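Local coordinates for protein Exo-beta-1,3-galactanase (Bifidobacterium bifidum, PDB 5FLW) that probably releases galactose from the ends of beta-1,3-galactan chains, as a putative exo-beta-1,3-galactanase of glycoside hydrolase family 43, at residues G24-G36 with V48-R60. Numbering follows the deposited sequence.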
# COMPACT_ATOMS: atom_id res chain seq x y z
N GLY A 24 -4.45 0.92 1.18
CA GLY A 24 -4.15 -0.03 2.23
C GLY A 24 -5.36 -0.94 2.40
O GLY A 24 -6.50 -0.54 2.12
N LEU A 25 -5.08 -2.19 2.84
CA LEU A 25 -6.10 -3.19 3.13
C LEU A 25 -5.80 -3.82 4.48
O LEU A 25 -4.67 -4.23 4.74
CB LEU A 25 -6.09 -4.34 2.13
CG LEU A 25 -6.81 -4.21 0.82
CD1 LEU A 25 -6.44 -5.43 -0.04
CD2 LEU A 25 -8.31 -4.18 1.10
N GLN A 26 -6.84 -3.97 5.31
CA GLN A 26 -6.75 -4.63 6.61
C GLN A 26 -8.00 -5.45 6.83
O GLN A 26 -9.09 -5.00 6.50
CB GLN A 26 -6.73 -3.59 7.73
CG GLN A 26 -5.42 -2.84 7.89
CD GLN A 26 -4.33 -3.76 8.35
OE1 GLN A 26 -4.35 -4.25 9.48
NE2 GLN A 26 -3.36 -4.01 7.49
N LYS A 27 -7.84 -6.65 7.40
CA LYS A 27 -8.98 -7.46 7.79
C LYS A 27 -9.20 -7.28 9.29
O LYS A 27 -8.32 -7.61 10.09
CB LYS A 27 -8.76 -8.94 7.44
CG LYS A 27 -10.07 -9.73 7.40
CD LYS A 27 -9.83 -11.21 7.16
CE LYS A 27 -11.14 -11.98 7.03
NZ LYS A 27 -10.93 -13.40 6.58
N PHE A 28 -10.35 -6.72 9.66
CA PHE A 28 -10.76 -6.57 11.06
C PHE A 28 -12.06 -7.35 11.23
O PHE A 28 -13.05 -7.07 10.54
CB PHE A 28 -11.02 -5.09 11.37
CG PHE A 28 -9.85 -4.19 11.15
CD1 PHE A 28 -8.60 -4.50 11.67
CD2 PHE A 28 -10.01 -2.99 10.45
CE1 PHE A 28 -7.51 -3.65 11.48
CE2 PHE A 28 -8.92 -2.14 10.25
CZ PHE A 28 -7.67 -2.47 10.78
N GLY A 29 -12.07 -8.29 12.18
CA GLY A 29 -13.16 -9.24 12.23
C GLY A 29 -13.21 -10.09 10.96
O GLY A 29 -12.20 -10.61 10.47
N ASP A 30 -14.41 -10.20 10.38
CA ASP A 30 -14.62 -11.00 9.19
C ASP A 30 -14.67 -10.15 7.91
O ASP A 30 -15.03 -10.67 6.84
CB ASP A 30 -15.90 -11.81 9.36
CG ASP A 30 -17.17 -10.93 9.33
OD1 ASP A 30 -17.06 -9.68 9.39
OD2 ASP A 30 -18.30 -11.49 9.23
N THR A 31 -14.29 -8.87 7.99
CA THR A 31 -14.48 -7.91 6.91
C THR A 31 -13.15 -7.27 6.51
O THR A 31 -12.34 -6.93 7.38
CB THR A 31 -15.48 -6.87 7.38
OG1 THR A 31 -16.72 -7.52 7.67
CG2 THR A 31 -15.69 -5.76 6.36
N TRP A 32 -12.94 -7.10 5.20
CA TRP A 32 -11.80 -6.37 4.67
C TRP A 32 -12.12 -4.88 4.58
O TRP A 32 -13.19 -4.50 4.11
CB TRP A 32 -11.39 -6.90 3.29
CG TRP A 32 -10.64 -8.23 3.39
CD1 TRP A 32 -11.17 -9.49 3.25
CD2 TRP A 32 -9.24 -8.41 3.66
NE1 TRP A 32 -10.18 -10.44 3.43
CE2 TRP A 32 -8.99 -9.80 3.67
CE3 TRP A 32 -8.18 -7.52 3.87
CZ2 TRP A 32 -7.72 -10.33 3.90
CZ3 TRP A 32 -6.90 -8.05 4.10
CH2 TRP A 32 -6.69 -9.44 4.11
N TYR A 33 -11.18 -4.06 5.04
CA TYR A 33 -11.29 -2.61 4.97
C TYR A 33 -10.22 -2.09 4.02
O TYR A 33 -9.03 -2.33 4.24
CB TYR A 33 -11.07 -1.98 6.35
CG TYR A 33 -12.19 -2.27 7.31
CD1 TYR A 33 -12.38 -3.55 7.82
CD2 TYR A 33 -13.09 -1.26 7.69
CE1 TYR A 33 -13.42 -3.84 8.70
CE2 TYR A 33 -14.14 -1.53 8.58
CZ TYR A 33 -14.30 -2.83 9.07
OH TYR A 33 -15.33 -3.14 9.95
N ALA A 34 -10.64 -1.34 2.99
CA ALA A 34 -9.72 -0.67 2.08
C ALA A 34 -9.71 0.83 2.37
O ALA A 34 -10.76 1.43 2.63
CB ALA A 34 -10.13 -0.89 0.61
N TYR A 35 -8.52 1.44 2.31
CA TYR A 35 -8.38 2.89 2.47
C TYR A 35 -7.68 3.41 1.21
O TYR A 35 -6.55 3.02 0.94
CB TYR A 35 -7.55 3.22 3.74
CG TYR A 35 -8.19 2.62 4.99
CD1 TYR A 35 -9.18 3.35 5.72
CD2 TYR A 35 -7.88 1.32 5.42
CE1 TYR A 35 -9.79 2.80 6.86
CE2 TYR A 35 -8.51 0.76 6.55
CZ TYR A 35 -9.45 1.51 7.27
OH TYR A 35 -10.06 0.98 8.38
N GLY A 36 -8.36 4.27 0.45
CA GLY A 36 -7.84 4.69 -0.84
C GLY A 36 -7.76 6.20 -1.00
O GLY A 36 -8.40 6.97 -0.26
N VAL A 48 -9.30 10.63 2.30
CA VAL A 48 -9.11 9.19 2.25
C VAL A 48 -10.49 8.54 2.29
O VAL A 48 -11.28 8.78 3.21
CB VAL A 48 -8.23 8.69 3.41
CG1 VAL A 48 -8.13 7.15 3.37
CG2 VAL A 48 -6.83 9.32 3.30
N CYS A 49 -10.76 7.70 1.28
CA CYS A 49 -12.01 6.96 1.15
C CYS A 49 -11.87 5.58 1.78
O CYS A 49 -10.87 4.89 1.55
CB CYS A 49 -12.34 6.78 -0.33
SG CYS A 49 -12.75 8.35 -1.14
N CYS A 50 -12.91 5.14 2.49
CA CYS A 50 -12.95 3.81 3.09
C CYS A 50 -14.03 2.97 2.42
O CYS A 50 -15.16 3.44 2.23
CB CYS A 50 -13.23 3.90 4.60
SG CYS A 50 -13.36 2.33 5.44
N TYR A 51 -13.69 1.71 2.08
CA TYR A 51 -14.65 0.73 1.57
C TYR A 51 -14.47 -0.59 2.30
O TYR A 51 -13.36 -0.92 2.75
CB TYR A 51 -14.44 0.44 0.07
CG TYR A 51 -14.47 1.69 -0.78
CD1 TYR A 51 -13.30 2.43 -0.99
CD2 TYR A 51 -15.67 2.17 -1.32
CE1 TYR A 51 -13.31 3.61 -1.72
CE2 TYR A 51 -15.69 3.36 -2.04
CZ TYR A 51 -14.50 4.05 -2.25
OH TYR A 51 -14.54 5.22 -2.99
N THR A 52 -15.55 -1.35 2.43
CA THR A 52 -15.47 -2.70 2.99
C THR A 52 -15.94 -3.75 1.98
O THR A 52 -16.74 -3.47 1.07
CB THR A 52 -16.27 -2.85 4.28
OG1 THR A 52 -17.61 -2.39 4.06
CG2 THR A 52 -15.63 -2.04 5.42
N THR A 53 -15.43 -4.97 2.16
CA THR A 53 -15.81 -6.09 1.32
C THR A 53 -15.60 -7.38 2.08
O THR A 53 -14.77 -7.46 3.00
CB THR A 53 -15.03 -6.10 -0.01
OG1 THR A 53 -15.63 -7.01 -0.94
CG2 THR A 53 -13.56 -6.50 0.22
N THR A 54 -16.35 -8.40 1.68
CA THR A 54 -16.03 -9.75 2.09
C THR A 54 -15.63 -10.63 0.91
O THR A 54 -15.18 -11.77 1.13
CB THR A 54 -17.21 -10.39 2.83
OG1 THR A 54 -18.36 -10.43 1.97
CG2 THR A 54 -17.53 -9.57 4.09
N ASP A 55 -15.73 -10.13 -0.33
CA ASP A 55 -15.45 -10.96 -1.49
C ASP A 55 -14.58 -10.31 -2.56
O ASP A 55 -14.27 -10.97 -3.56
CB ASP A 55 -16.74 -11.47 -2.14
CG ASP A 55 -17.67 -10.35 -2.60
OD1 ASP A 55 -17.26 -9.16 -2.57
OD2 ASP A 55 -18.83 -10.70 -2.96
N PHE A 56 -14.18 -9.04 -2.39
CA PHE A 56 -13.42 -8.29 -3.40
C PHE A 56 -14.18 -8.17 -4.72
O PHE A 56 -13.59 -7.91 -5.76
CB PHE A 56 -12.02 -8.86 -3.60
CG PHE A 56 -11.18 -8.77 -2.39
CD1 PHE A 56 -10.44 -7.64 -2.13
CD2 PHE A 56 -11.17 -9.81 -1.46
CE1 PHE A 56 -9.67 -7.54 -0.98
CE2 PHE A 56 -10.41 -9.73 -0.30
CZ PHE A 56 -9.67 -8.58 -0.06
N ILE A 57 -15.50 -8.33 -4.66
CA ILE A 57 -16.40 -8.05 -5.79
C ILE A 57 -17.26 -6.82 -5.50
O ILE A 57 -17.20 -5.83 -6.23
CB ILE A 57 -17.27 -9.28 -6.15
CG1 ILE A 57 -16.42 -10.55 -6.35
CG2 ILE A 57 -18.15 -8.97 -7.40
CD1 ILE A 57 -17.23 -11.82 -6.61
N ALA A 58 -18.05 -6.86 -4.42
CA ALA A 58 -18.87 -5.73 -4.00
C ALA A 58 -18.14 -4.90 -2.95
O ALA A 58 -17.57 -5.44 -1.99
CB ALA A 58 -20.19 -6.22 -3.39
N TRP A 59 -18.19 -3.59 -3.11
CA TRP A 59 -17.49 -2.68 -2.21
C TRP A 59 -18.48 -1.71 -1.60
O TRP A 59 -19.12 -0.93 -2.32
CB TRP A 59 -16.41 -1.88 -2.95
CG TRP A 59 -15.23 -2.68 -3.39
CD1 TRP A 59 -14.98 -3.15 -4.64
CD2 TRP A 59 -14.11 -3.03 -2.58
NE1 TRP A 59 -13.76 -3.80 -4.65
CE2 TRP A 59 -13.21 -3.75 -3.40
CE3 TRP A 59 -13.77 -2.83 -1.22
CZ2 TRP A 59 -11.98 -4.26 -2.91
CZ3 TRP A 59 -12.56 -3.32 -0.73
CH2 TRP A 59 -11.67 -4.03 -1.58
N ARG A 60 -18.61 -1.74 -0.28
CA ARG A 60 -19.52 -0.83 0.40
C ARG A 60 -18.76 0.41 0.87
O ARG A 60 -17.78 0.31 1.61
CB ARG A 60 -20.24 -1.52 1.56
CG ARG A 60 -21.31 -0.59 2.13
CD ARG A 60 -21.37 -0.73 3.59
NE ARG A 60 -22.59 -0.25 4.22
CZ ARG A 60 -22.72 0.95 4.79
NH1 ARG A 60 -21.70 1.82 4.73
NH2 ARG A 60 -23.86 1.26 5.43
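W32 meets F56 in an edge-to-face aromatic pair: the CE2-CZ edge of the phenylalanine points at one face of the five-membered indole ring, with F56 CZ 3.6 Å from W32 CG and the planes at 53°. K27 CB rests on the opposite face of the indole, which is thus held between two neighbours. F56 also turns its CE1 edge to L25 CD1 (4.0 Å), while T53 CG2 sits over its ring centre. Further along the same sheet face, the A34 methyl packs on W59, CB to CZ3 3.7 Å. Strands 31-36 and 48-53 form an antiparallel hairpin, the middle of a four-stranded antiparallel sheet that is one blade of the five-bladed beta-propeller of family 43. Paired backbone bonds join W32 with T53, A34 with Y51 and G36 with C49; the straightest runs from A34 N to Y51 O (2.8 Å, 172°). On the other face, T52 CG2, anti to its carbonyl carbon, lies over the Y33 ring as a CH-pi contact, 3.7 Å from the centroid; T52 OG1 bonds to H62. At the end of strand 48-53, T53 OG1 accepts from D55 N and F56 N (an ST turn and ST motif) and donates to A58 O (2.7 Å), tying down the loop that presents F56 to W32.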